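Putative phenazine biosynthesis PhzC/PhzF protein (Clostridium difficile, PDB 4DUN) probably acts as an isomerase of the PhzF family, whose founding members take part in phenazine biosynthesis. Local coordinates at residues 118-126 with 140-148; 157-168 with 188-199. One frame throughout, in Å; residues are numbered along the deposited sequence. Where two conformers were deposited one is given.

Contacts 1 and 2 follow one another along the chain, the first closing before the second opens, and their centres lie about 17 Å apart. Strand 140-143 of contact 1 pairs with strand 147-150, which runs parallel to strand 176-181; that strand in turn pairs antiparallel with strand 187-193 of contact 2. Contact 1 thus borders this run of strands, while in contact 2 the segment that follows strand 147-150 packs on strand 187-193. A probable hydrogen bond from Tyr191 OH to Asp146 OD1 (2.7 Å) joins the two directly. Contact 2 is nearer the presumed catalytic region: the Cys193 side chain lies about 8 Å from that of Glu47, the predicted active-site residue.

Contact 1: residues 118-126 with 140-148; sequences EIMPIEIEL and DVYSSRDLI
The carbonyl oxygen of Ile122 accepts the shortest hydrogen bond between the two segments, from Ser143 N at 2.7 Å, and the CA-H of Tyr142 also leans on it. A straighter return bond runs from Ile122 N to Ser143 O, making these residues an antiparallel hydrogen-bonded pair. Glu123 and Tyr142 form the non-hydrogen-bonded pair that follows, after which Ile124 N donates to Val141 O. Strand 122-123 is thereby added to the outer side of the hairpin formed by strands 140-143 and 147-150.

Glu123 lies over one face of the Tyr142 ring, its CB in CH-pi contact 4.1 Å from the centroid; the same ring also meets that of Tyr213. With CG anti to the backbone N (chi1 -170°) and the chain extended beyond it, the carboxylate of Glu123 comes level with the phenol oxygen, its plane nearly parallel to the ring (9° apart). There Glu123 OE2 comes within 2.9 Å of Asp140 OD1, the two carboxylates turned 75° to each other. Beside them a water accepts from Val141 N at 2.9 Å.

Pro121 CB touches Tyr142 CB and also Ile148 CD1, the latter at 3.7 Å. Ile124 CG1 packs 3.8 Å from Val141 CG1, and Ile124 CD1 touches Leu147 CD1, while Leu126 crosses Val141 at about a right angle. Ser143 OG is hydrogen-bonded to Trp173 NE1, outside the two segments.

The strand edge is therefore held by backbone bonds and apolar branches, whereas the two acidic groups, so close together, would probably raise the proton affinity of one of them.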
loop_
_atom_site.group_PDB
_atom_site.type_symbol
_atom_site.label_atom_id
_atom_site.label_comp_id
_atom_site.label_asym_id
_atom_site.label_seq_id
_atom_site.Cartn_x
_atom_site.Cartn_y
_atom_site.Cartn_z
ATOM N N GLU A 118 -21.716 0.777 -24.648
ATOM C CA GLU A 118 -21.486 -0.570 -25.161
ATOM C C GLU A 118 -20.419 -0.452 -26.237
ATOM O O GLU A 118 -20.529 0.413 -27.104
ATOM C CB GLU A 118 -22.793 -1.160 -25.710
ATOM C CG GLU A 118 -22.604 -2.548 -26.297
ATOM C CD GLU A 118 -23.889 -3.334 -26.416
ATOM O OE1 GLU A 118 -24.796 -2.870 -27.139
ATOM O OE2 GLU A 118 -24.005 -4.392 -25.757
ATOM N N ILE A 119 -19.348 -1.241 -26.142
ATOM C CA ILE A 119 -18.254 -1.134 -27.120
ATOM C C ILE A 119 -17.892 -2.535 -27.637
ATOM O O ILE A 119 -16.979 -3.164 -27.102
ATOM C CB ILE A 119 -17.007 -0.388 -26.541
ATOM C CG1 ILE A 119 -17.354 0.975 -25.890
ATOM C CG2 ILE A 119 -15.903 -0.216 -27.606
ATOM C CD1 ILE A 119 -16.262 1.540 -24.940
ATOM N N MET A 120 -18.580 -3.007 -28.694
ATOM C CA MET A 120 -18.255 -4.317 -29.269
ATOM C C MET A 120 -16.826 -4.270 -29.838
ATOM O O MET A 120 -16.555 -3.409 -30.692
ATOM C CB MET A 120 -19.276 -4.723 -30.359
ATOM C CG MET A 120 -18.993 -6.097 -30.990
ATOM S SD MET A 120 -19.147 -7.459 -29.784
ATOM C CE MET A 120 -18.667 -8.801 -30.768
ATOM N N PRO A 121 -15.887 -5.118 -29.334
ATOM C CA PRO A 121 -14.513 -5.056 -29.849
ATOM C C PRO A 121 -14.431 -5.700 -31.218
ATOM O O PRO A 121 -15.352 -6.422 -31.609
ATOM C CB PRO A 121 -13.708 -5.844 -28.813
ATOM C CG PRO A 121 -14.682 -6.879 -28.296
ATOM C CD PRO A 121 -16.026 -6.176 -28.294
ATOM N N ILE A 122 -13.332 -5.445 -31.926
ATOM C CA ILE A 122 -13.120 -5.953 -33.275
ATOM C C ILE A 122 -12.062 -7.047 -33.247
ATOM O O ILE A 122 -10.991 -6.852 -32.647
ATOM C CB ILE A 122 -12.723 -4.793 -34.241
ATOM C CG1 ILE A 122 -13.924 -3.824 -34.452
ATOM C CG2 ILE A 122 -12.191 -5.349 -35.593
ATOM C CD1 ILE A 122 -13.663 -2.664 -35.382
ATOM N N GLU A 123 -12.337 -8.172 -33.952
ATOM C CA GLU A 123 -11.396 -9.283 -34.083
ATOM C C GLU A 123 -10.169 -8.847 -34.877
ATOM O O GLU A 123 -10.309 -8.217 -35.921
ATOM C CB GLU A 123 -12.066 -10.492 -34.760
ATOM C CG GLU A 123 -11.241 -11.771 -34.720
ATOM C CD GLU A 123 -11.943 -13.021 -35.211
ATOM O OE1 GLU A 123 -12.983 -12.907 -35.902
ATOM O OE2 GLU A 123 -11.429 -14.124 -34.926
ATOM N N ILE A 124 -8.968 -9.168 -34.380
ATOM C CA ILE A 124 -7.733 -8.806 -35.087
ATOM C C ILE A 124 -6.818 -10.031 -35.186
ATOM O O ILE A 124 -7.056 -11.049 -34.532
ATOM C CB ILE A 124 -6.977 -7.603 -34.439
ATOM C CG1 ILE A 124 -6.547 -7.906 -32.966
ATOM C CG2 ILE A 124 -7.768 -6.286 -34.566
ATOM C CD1 ILE A 124 -5.394 -7.042 -32.394
ATOM N N GLU A 125 -5.764 -9.901 -35.981
ATOM C CA GLU A 125 -4.707 -10.885 -36.125
ATOM C C GLU A 125 -3.441 -10.255 -35.588
ATOM O O GLU A 125 -3.048 -9.187 -36.060
ATOM C CB GLU A 125 -4.537 -11.312 -37.590
ATOM C CG GLU A 125 -5.531 -12.361 -38.049
ATOM C CD GLU A 125 -5.670 -12.512 -39.551
ATOM O OE1 GLU A 125 -6.686 -13.105 -39.983
ATOM O OE2 GLU A 125 -4.787 -12.024 -40.297
ATOM N N LEU A 126 -2.825 -10.873 -34.577
ATOM C CA LEU A 126 -1.570 -10.356 -34.034
ATOM C C LEU A 126 -0.421 -10.701 -34.957
ATOM O O LEU A 126 -0.412 -11.786 -35.543
ATOM C CB LEU A 126 -1.273 -10.933 -32.640
ATOM C CG LEU A 126 -2.236 -10.595 -31.512
ATOM C CD1 LEU A 126 -1.859 -11.343 -30.272
ATOM C CD2 LEU A 126 -2.256 -9.097 -31.211
ATOM N N ASP A 140 -9.018 -16.778 -29.905
ATOM C CA ASP A 140 -9.285 -15.575 -30.701
ATOM C C ASP A 140 -8.683 -14.346 -30.015
ATOM O O ASP A 140 -8.418 -14.360 -28.808
ATOM C CB ASP A 140 -10.810 -15.378 -30.890
ATOM C CG ASP A 140 -11.481 -16.374 -31.826
ATOM O OD1 ASP A 140 -11.209 -16.319 -33.048
ATOM O OD2 ASP A 140 -12.304 -17.185 -31.342
ATOM N N VAL A 141 -8.478 -13.277 -30.792
ATOM C CA VAL A 141 -7.921 -12.007 -30.306
ATOM C C VAL A 141 -8.857 -10.874 -30.750
ATOM O O VAL A 141 -9.201 -10.804 -31.929
ATOM C CB VAL A 141 -6.458 -11.777 -30.802
ATOM C CG1 VAL A 141 -5.908 -10.454 -30.286
ATOM C CG2 VAL A 141 -5.533 -12.924 -30.393
ATOM N N TYR A 142 -9.273 -10.005 -29.807
ATOM C CA TYR A 142 -10.146 -8.856 -30.083
ATOM C C TYR A 142 -9.466 -7.577 -29.611
ATOM O O TYR A 142 -8.568 -7.614 -28.755
ATOM C CB TYR A 142 -11.539 -9.019 -29.449
ATOM C CG TYR A 142 -12.385 -10.037 -30.178
ATOM C CD1 TYR A 142 -12.188 -11.408 -29.985
ATOM C CD2 TYR A 142 -13.383 -9.638 -31.063
ATOM C CE1 TYR A 142 -12.934 -12.351 -30.692
ATOM C CE2 TYR A 142 -14.152 -10.572 -31.755
ATOM C CZ TYR A 142 -13.920 -11.927 -31.569
ATOM O OH TYR A 142 -14.683 -12.850 -32.244
ATOM N N SER A 143 -9.856 -6.448 -30.203
ATOM C CA SER A 143 -9.181 -5.195 -29.917
ATOM C C SER A 143 -10.134 -4.064 -29.639
ATOM O O SER A 143 -11.162 -3.923 -30.303
ATOM C CB SER A 143 -8.281 -4.825 -31.100
ATOM O OG SER A 143 -7.573 -3.606 -30.926
ATOM N N SER A 144 -9.780 -3.234 -28.643
ATOM C CA SER A 144 -10.482 -2.008 -28.228
ATOM C C SER A 144 -9.444 -1.145 -27.503
ATOM O O SER A 144 -8.287 -1.149 -27.926
ATOM C CB SER A 144 -11.698 -2.335 -27.361
ATOM O OG SER A 144 -12.434 -1.172 -27.003
ATOM N N ARG A 145 -9.815 -0.434 -26.420
ATOM C CA ARG A 145 -8.859 0.349 -25.612
ATOM C C ARG A 145 -7.801 -0.653 -25.074
ATOM O O ARG A 145 -6.596 -0.388 -25.090
ATOM C CB ARG A 145 -9.593 1.053 -24.462
ATOM C CG ARG A 145 -8.668 1.833 -23.524
ATOM C CD ARG A 145 -9.325 2.132 -22.195
ATOM N NE ARG A 145 -9.554 0.917 -21.405
ATOM C CZ ARG A 145 -10.248 0.887 -20.273
ATOM N NH1 ARG A 145 -10.424 -0.257 -19.627
ATOM N NH2 ARG A 145 -10.758 2.004 -19.769
ATOM N N ASP A 146 -8.293 -1.839 -24.693
ATOM C CA ASP A 146 -7.518 -2.966 -24.181
ATOM C C ASP A 146 -7.436 -4.093 -25.208
ATOM O O ASP A 146 -8.268 -4.182 -26.128
ATOM C CB ASP A 146 -8.178 -3.508 -22.898
ATOM C CG ASP A 146 -8.434 -2.458 -21.832
ATOM O OD1 ASP A 146 -7.462 -1.808 -21.395
ATOM O OD2 ASP A 146 -9.608 -2.269 -21.461
ATOM N N LEU A 147 -6.439 -4.972 -25.033
ATOM C CA LEU A 147 -6.289 -6.168 -25.861
ATOM C C LEU A 147 -7.071 -7.284 -25.188
ATOM O O LEU A 147 -6.957 -7.467 -23.968
ATOM C CB LEU A 147 -4.812 -6.557 -26.026
ATOM C CG LEU A 147 -4.516 -7.800 -26.863
ATOM C CD1 LEU A 147 -4.895 -7.589 -28.339
ATOM C CD2 LEU A 147 -3.015 -8.157 -26.781
ATOM N N ILE A 148 -7.907 -7.990 -25.956
ATOM C CA ILE A 148 -8.746 -9.044 -25.389
ATOM C C ILE A 148 -8.306 -10.386 -25.949
ATOM O O ILE A 148 -8.355 -10.593 -27.167
ATOM C CB ILE A 148 -10.246 -8.762 -25.652
ATOM C CG1 ILE A 148 -10.640 -7.372 -25.069
ATOM C CG2 ILE A 148 -11.131 -9.889 -25.065
ATOM C CD1 ILE A 148 -11.816 -6.742 -25.705
HETATM O O HOH W 1 -8.526 -13.562 -33.644
#

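Contact 2: residues 157-168 with 188-199; sequences VINYKPNYAQLR and VSRYFCPELDSE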
loop_
_atom_site.group_PDB
_atom_site.type_symbol
_atom_site.label_atom_id
_atom_site.label_comp_id
_atom_site.label_asym_id
_atom_site.label_seq_id
_atom_site.Cartn_x
_atom_site.Cartn_y
_atom_site.Cartn_z
ATOM N N VAL A 157 -7.641 -19.339 -17.801
ATOM C CA VAL A 157 -7.672 -17.975 -17.239
ATOM C C VAL A 157 -7.000 -18.012 -15.854
ATOM O O VAL A 157 -6.104 -17.214 -15.598
ATOM C CB VAL A 157 -9.111 -17.387 -17.213
ATOM C CG1 VAL A 157 -9.185 -16.086 -16.398
ATOM C CG2 VAL A 157 -9.607 -17.147 -18.641
ATOM N N ILE A 158 -7.383 -18.970 -14.999
ATOM C CA ILE A 158 -6.790 -19.150 -13.660
ATOM C C ILE A 158 -5.265 -19.421 -13.776
ATOM O O ILE A 158 -4.492 -18.860 -13.002
ATOM C CB ILE A 158 -7.517 -20.296 -12.886
ATOM C CG1 ILE A 158 -9.010 -19.950 -12.631
ATOM C CG2 ILE A 158 -6.799 -20.659 -11.559
ATOM C CD1 ILE A 158 -9.885 -21.158 -12.255
ATOM N N ASN A 159 -4.846 -20.288 -14.725
ATOM C CA ASN A 159 -3.440 -20.700 -14.891
ATOM C C ASN A 159 -2.490 -19.607 -15.357
ATOM O O ASN A 159 -1.283 -19.701 -15.105
ATOM C CB ASN A 159 -3.343 -21.859 -15.890
ATOM C CG ASN A 159 -3.895 -23.158 -15.362
ATOM O OD1 ASN A 159 -4.235 -23.285 -14.181
ATOM N ND2 ASN A 159 -3.995 -24.156 -16.230
ATOM N N TYR A 160 -3.011 -18.608 -16.066
ATOM C CA TYR A 160 -2.178 -17.563 -16.642
ATOM C C TYR A 160 -1.361 -16.824 -15.583
ATOM O O TYR A 160 -1.878 -16.477 -14.528
ATOM C CB TYR A 160 -3.061 -16.589 -17.417
ATOM C CG TYR A 160 -2.302 -15.592 -18.262
ATOM C CD1 TYR A 160 -1.982 -14.328 -17.766
ATOM C CD2 TYR A 160 -1.986 -15.873 -19.588
ATOM C CE1 TYR A 160 -1.289 -13.401 -18.546
ATOM C CE2 TYR A 160 -1.340 -14.936 -20.391
ATOM C CZ TYR A 160 -0.995 -13.699 -19.866
ATOM O OH TYR A 160 -0.370 -12.770 -20.656
ATOM N N LYS A 161 -0.068 -16.619 -15.876
ATOM C CA LYS A 161 0.867 -15.912 -15.017
ATOM C C LYS A 161 1.482 -14.823 -15.860
ATOM O O LYS A 161 2.174 -15.116 -16.850
ATOM C CB LYS A 161 1.931 -16.854 -14.399
ATOM C CG LYS A 161 1.367 -18.046 -13.625
ATOM C CD LYS A 161 0.703 -17.659 -12.300
ATOM C CE LYS A 161 0.027 -18.835 -11.630
ATOM N NZ LYS A 161 -1.313 -19.121 -12.215
ATOM N N PRO A 162 1.154 -13.555 -15.552
ATOM C CA PRO A 162 1.640 -12.462 -16.403
ATOM C C PRO A 162 3.142 -12.229 -16.310
ATOM O O PRO A 162 3.751 -12.361 -15.242
ATOM C CB PRO A 162 0.863 -11.239 -15.890
ATOM C CG PRO A 162 0.558 -11.573 -14.451
ATOM C CD PRO A 162 0.313 -13.056 -14.441
ATOM N N ASN A 163 3.728 -11.887 -17.463
ATOM C CA ASN A 163 5.116 -11.469 -17.615
ATOM C C ASN A 163 5.014 -9.999 -17.972
ATOM O O ASN A 163 4.791 -9.676 -19.140
ATOM C CB ASN A 163 5.830 -12.312 -18.684
ATOM C CG ASN A 163 7.298 -11.988 -18.853
ATOM O OD1 ASN A 163 7.733 -10.828 -18.832
ATOM N ND2 ASN A 163 8.092 -13.008 -19.115
ATOM N N TYR A 164 5.057 -9.102 -16.966
ATOM C CA TYR A 164 4.798 -7.678 -17.225
ATOM C C TYR A 164 5.804 -7.020 -18.155
ATOM O O TYR A 164 5.396 -6.133 -18.907
ATOM C CB TYR A 164 4.651 -6.865 -15.940
ATOM C CG TYR A 164 3.444 -7.281 -15.134
ATOM C CD1 TYR A 164 2.152 -7.078 -15.619
ATOM C CD2 TYR A 164 3.588 -7.951 -13.924
ATOM C CE1 TYR A 164 1.033 -7.478 -14.890
ATOM C CE2 TYR A 164 2.478 -8.358 -13.185
ATOM C CZ TYR A 164 1.202 -8.113 -13.669
ATOM O OH TYR A 164 0.108 -8.532 -12.954
ATOM N N ALA A 165 7.072 -7.476 -18.156
ATOM C CA ALA A 165 8.118 -6.942 -19.039
ATOM C C ALA A 165 7.725 -7.152 -20.506
ATOM O O ALA A 165 7.843 -6.226 -21.309
ATOM C CB ALA A 165 9.460 -7.605 -18.743
ATOM N N GLN A 166 7.204 -8.345 -20.830
ATOM C CA GLN A 166 6.753 -8.691 -22.176
ATOM C C GLN A 166 5.455 -7.943 -22.532
ATOM O O GLN A 166 5.360 -7.388 -23.626
ATOM C CB GLN A 166 6.564 -10.215 -22.320
ATOM C CG GLN A 166 7.870 -11.022 -22.272
ATOM C CD GLN A 166 8.695 -10.867 -23.525
ATOM O OE1 GLN A 166 9.383 -9.860 -23.725
ATOM N NE2 GLN A 166 8.660 -11.873 -24.389
ATOM N N LEU A 167 4.483 -7.894 -21.597
ATOM C CA LEU A 167 3.201 -7.218 -21.810
ATOM C C LEU A 167 3.376 -5.697 -22.008
ATOM O O LEU A 167 2.637 -5.108 -22.796
ATOM C CB LEU A 167 2.218 -7.518 -20.663
ATOM C CG LEU A 167 1.773 -8.995 -20.495
ATOM C CD1 LEU A 167 0.837 -9.139 -19.301
ATOM C CD2 LEU A 167 1.122 -9.550 -21.772
ATOM N N ARG A 168 4.390 -5.080 -21.370
ATOM C CA ARG A 168 4.670 -3.650 -21.546
ATOM C C ARG A 168 5.052 -3.309 -23.000
ATOM O O ARG A 168 4.910 -2.156 -23.411
ATOM C CB ARG A 168 5.790 -3.198 -20.607
ATOM C CG ARG A 168 5.287 -2.761 -19.256
ATOM C CD ARG A 168 6.348 -2.048 -18.433
ATOM N NE ARG A 168 7.438 -2.932 -18.015
ATOM C CZ ARG A 168 7.415 -3.721 -16.944
ATOM N NH1 ARG A 168 6.331 -3.788 -16.182
ATOM N NH2 ARG A 168 8.476 -4.453 -16.629
ATOM N N VAL A 188 -15.749 -15.125 -17.420
ATOM C CA VAL A 188 -14.727 -14.722 -16.472
ATOM C C VAL A 188 -13.679 -13.925 -17.186
ATOM O O VAL A 188 -13.533 -14.051 -18.408
ATOM C CB VAL A 188 -14.081 -15.937 -15.725
ATOM C CG1 VAL A 188 -15.099 -16.685 -14.866
ATOM C CG2 VAL A 188 -13.365 -16.896 -16.695
ATOM N N SER A 189 -12.907 -13.155 -16.430
ATOM C CA SER A 189 -11.776 -12.399 -16.991
ATOM C C SER A 189 -10.774 -12.052 -15.903
ATOM O O SER A 189 -11.050 -12.211 -14.719
ATOM C CB SER A 189 -12.226 -11.127 -17.714
ATOM O OG SER A 189 -12.668 -10.132 -16.795
ATOM N N ARG A 190 -9.586 -11.686 -16.332
ATOM C CA ARG A 190 -8.509 -11.134 -15.525
ATOM C C ARG A 190 -7.953 -9.967 -16.330
ATOM O O ARG A 190 -7.908 -10.033 -17.565
ATOM C CB ARG A 190 -7.441 -12.160 -15.151
ATOM C CG ARG A 190 -7.937 -13.183 -14.118
ATOM C CD ARG A 190 -6.959 -14.310 -13.970
ATOM N NE ARG A 190 -5.747 -13.875 -13.285
ATOM C CZ ARG A 190 -4.605 -14.549 -13.275
ATOM N NH1 ARG A 190 -4.500 -15.712 -13.927
ATOM N NH2 ARG A 190 -3.556 -14.074 -12.619
ATOM N N TYR A 191 -7.606 -8.883 -15.644
ATOM C CA TYR A 191 -7.141 -7.660 -16.291
ATOM C C TYR A 191 -5.752 -7.308 -15.765
ATOM O O TYR A 191 -5.571 -7.156 -14.558
ATOM C CB TYR A 191 -8.154 -6.521 -16.025
ATOM C CG TYR A 191 -7.876 -5.236 -16.768
ATOM C CD1 TYR A 191 -6.946 -4.317 -16.290
ATOM C CD2 TYR A 191 -8.644 -4.866 -17.868
ATOM C CE1 TYR A 191 -6.711 -3.107 -16.955
ATOM C CE2 TYR A 191 -8.413 -3.666 -18.547
ATOM C CZ TYR A 191 -7.446 -2.788 -18.085
ATOM O OH TYR A 191 -7.224 -1.602 -18.742
ATOM N N PHE A 192 -4.786 -7.153 -16.671
ATOM C CA PHE A 192 -3.398 -6.855 -16.317
ATOM C C PHE A 192 -2.997 -5.447 -16.753
ATOM O O PHE A 192 -3.261 -5.037 -17.895
ATOM C CB PHE A 192 -2.444 -7.912 -16.926
ATOM C CG PHE A 192 -2.832 -9.316 -16.497
ATOM C CD1 PHE A 192 -2.538 -9.778 -15.217
ATOM C CD2 PHE A 192 -3.536 -10.155 -17.356
ATOM C CE1 PHE A 192 -2.945 -11.054 -14.800
ATOM C CE2 PHE A 192 -3.949 -11.424 -16.938
ATOM C CZ PHE A 192 -3.638 -11.868 -15.663
ATOM N N CYS A 193 -2.341 -4.717 -15.819
ATOM C CA CYS A 193 -1.848 -3.350 -15.984
ATOM C C CYS A 193 -0.319 -3.408 -16.077
ATOM O O CYS A 193 0.364 -3.390 -15.038
ATOM C CB CYS A 193 -2.316 -2.470 -14.827
ATOM S SG CYS A 193 -4.076 -2.639 -14.443
ATOM N N PRO A 194 0.226 -3.532 -17.314
ATOM C CA PRO A 194 1.675 -3.745 -17.464
ATOM C C PRO A 194 2.560 -2.624 -16.915
ATOM O O PRO A 194 3.596 -2.930 -16.319
ATOM C CB PRO A 194 1.847 -3.913 -18.981
ATOM C CG PRO A 194 0.492 -4.421 -19.449
ATOM C CD PRO A 194 -0.453 -3.609 -18.629
ATOM N N GLU A 195 2.145 -1.355 -17.061
ATOM C CA GLU A 195 2.960 -0.239 -16.580
ATOM C C GLU A 195 2.870 -0.103 -15.059
ATOM O O GLU A 195 3.798 0.424 -14.447
ATOM C CB GLU A 195 2.597 1.077 -17.283
ATOM C CG GLU A 195 3.111 1.155 -18.713
ATOM C CD GLU A 195 4.621 1.195 -18.901
ATOM O OE1 GLU A 195 5.330 1.741 -18.021
ATOM O OE2 GLU A 195 5.092 0.695 -19.947
ATOM N N LEU A 196 1.785 -0.613 -14.452
ATOM C CA LEU A 196 1.621 -0.606 -13.005
ATOM C C LEU A 196 2.243 -1.873 -12.375
ATOM O O LEU A 196 2.316 -1.955 -11.145
ATOM C CB LEU A 196 0.125 -0.485 -12.626
ATOM C CG LEU A 196 -0.574 0.854 -12.944
ATOM C CD1 LEU A 196 -2.077 0.749 -12.733
ATOM C CD2 LEU A 196 -0.020 2.000 -12.086
ATOM N N ASP A 197 2.694 -2.856 -13.214
ATOM C CA ASP A 197 3.255 -4.156 -12.776
ATOM C C ASP A 197 2.247 -4.872 -11.835
ATOM O O ASP A 197 2.625 -5.448 -10.812
ATOM C CB ASP A 197 4.621 -3.975 -12.076
ATOM C CG ASP A 197 5.836 -3.984 -12.979
ATOM O OD1 ASP A 197 6.041 -4.992 -13.688
ATOM O OD2 ASP A 197 6.633 -3.017 -12.911
ATOM N N SER A 198 0.952 -4.789 -12.163
ATOM C CA SER A 198 -0.061 -5.355 -11.281
ATOM C C SER A 198 -1.260 -5.881 -12.029
ATOM O O SER A 198 -1.527 -5.504 -13.178
ATOM C CB SER A 198 -0.522 -4.294 -10.279
ATOM O OG SER A 198 -1.123 -3.200 -10.949
ATOM N N GLU A 199 -1.995 -6.756 -11.352
ATOM C CA GLU A 199 -3.251 -7.292 -11.856
ATOM C C GLU A 199 -4.381 -6.522 -11.182
ATOM O O GLU A 199 -4.412 -6.407 -9.961
ATOM C CB GLU A 199 -3.352 -8.796 -11.594
ATOM C CG GLU A 199 -4.731 -9.332 -11.917
ATOM C CD GLU A 199 -4.903 -10.824 -11.728
ATOM O OE1 GLU A 199 -3.967 -11.490 -11.232
ATOM O OE2 GLU A 199 -5.998 -11.322 -12.061
HETATM O O HOH W 2 8.381 -6.432 -14.339
HETATM O O HOH W 3 3.606 -0.176 -22.042
#
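Val188 CG2 meets Val157 CG2 where strand 187-193 packs against the end of helix 154-159. Two residues on, Arg190 slides its CD along Val157 CG1, and its NH1 then donates to two carbonyls, Val157 O and Tyr160 O, each at 2.8 Å. The first bond lies in both the carbonyl and the guanidinium planes; the second is tilted from both. A bend at chi3 (71°) turns the guanidinium so that NE and NH2 face Glu199, gripping OE2 and OE1 side-on.

Phe192 receives Pro162 over one face, with Pro162 CB 4.2 Å from the ring centroid, while Tyr160 approaches obliquely, the ring planes 37° apart. Pro194 CG then packs against Leu167 CB at 3.7 Å, and Pro194 O accepts from Arg168 NH1. Glu195 OE2 lies beside the Arg168 CD methylene and shares a water with Arg168 O.

Asp197 and Ser198 both face Cys193 in a G1 beta bulge. Asp197 CA sits over the Tyr164 ring, 4.0 Å from its centroid, and Arg168 NH1 donates to Asp197 OD1 at 2.8 Å in a salt bridge, approaching from above the carboxylate plane. Pro162 CB lies against the opposite face of the Tyr164 ring, toward its rim.

Arg190 thus ties Glu199 to two backbone carbonyls, supplying positive charge at a helix C-terminus, which should be electrostatically favourable; Arg168 joins Asp197 to one, Pro194 O, and so links the short helix 164-167 to the hairpin turn.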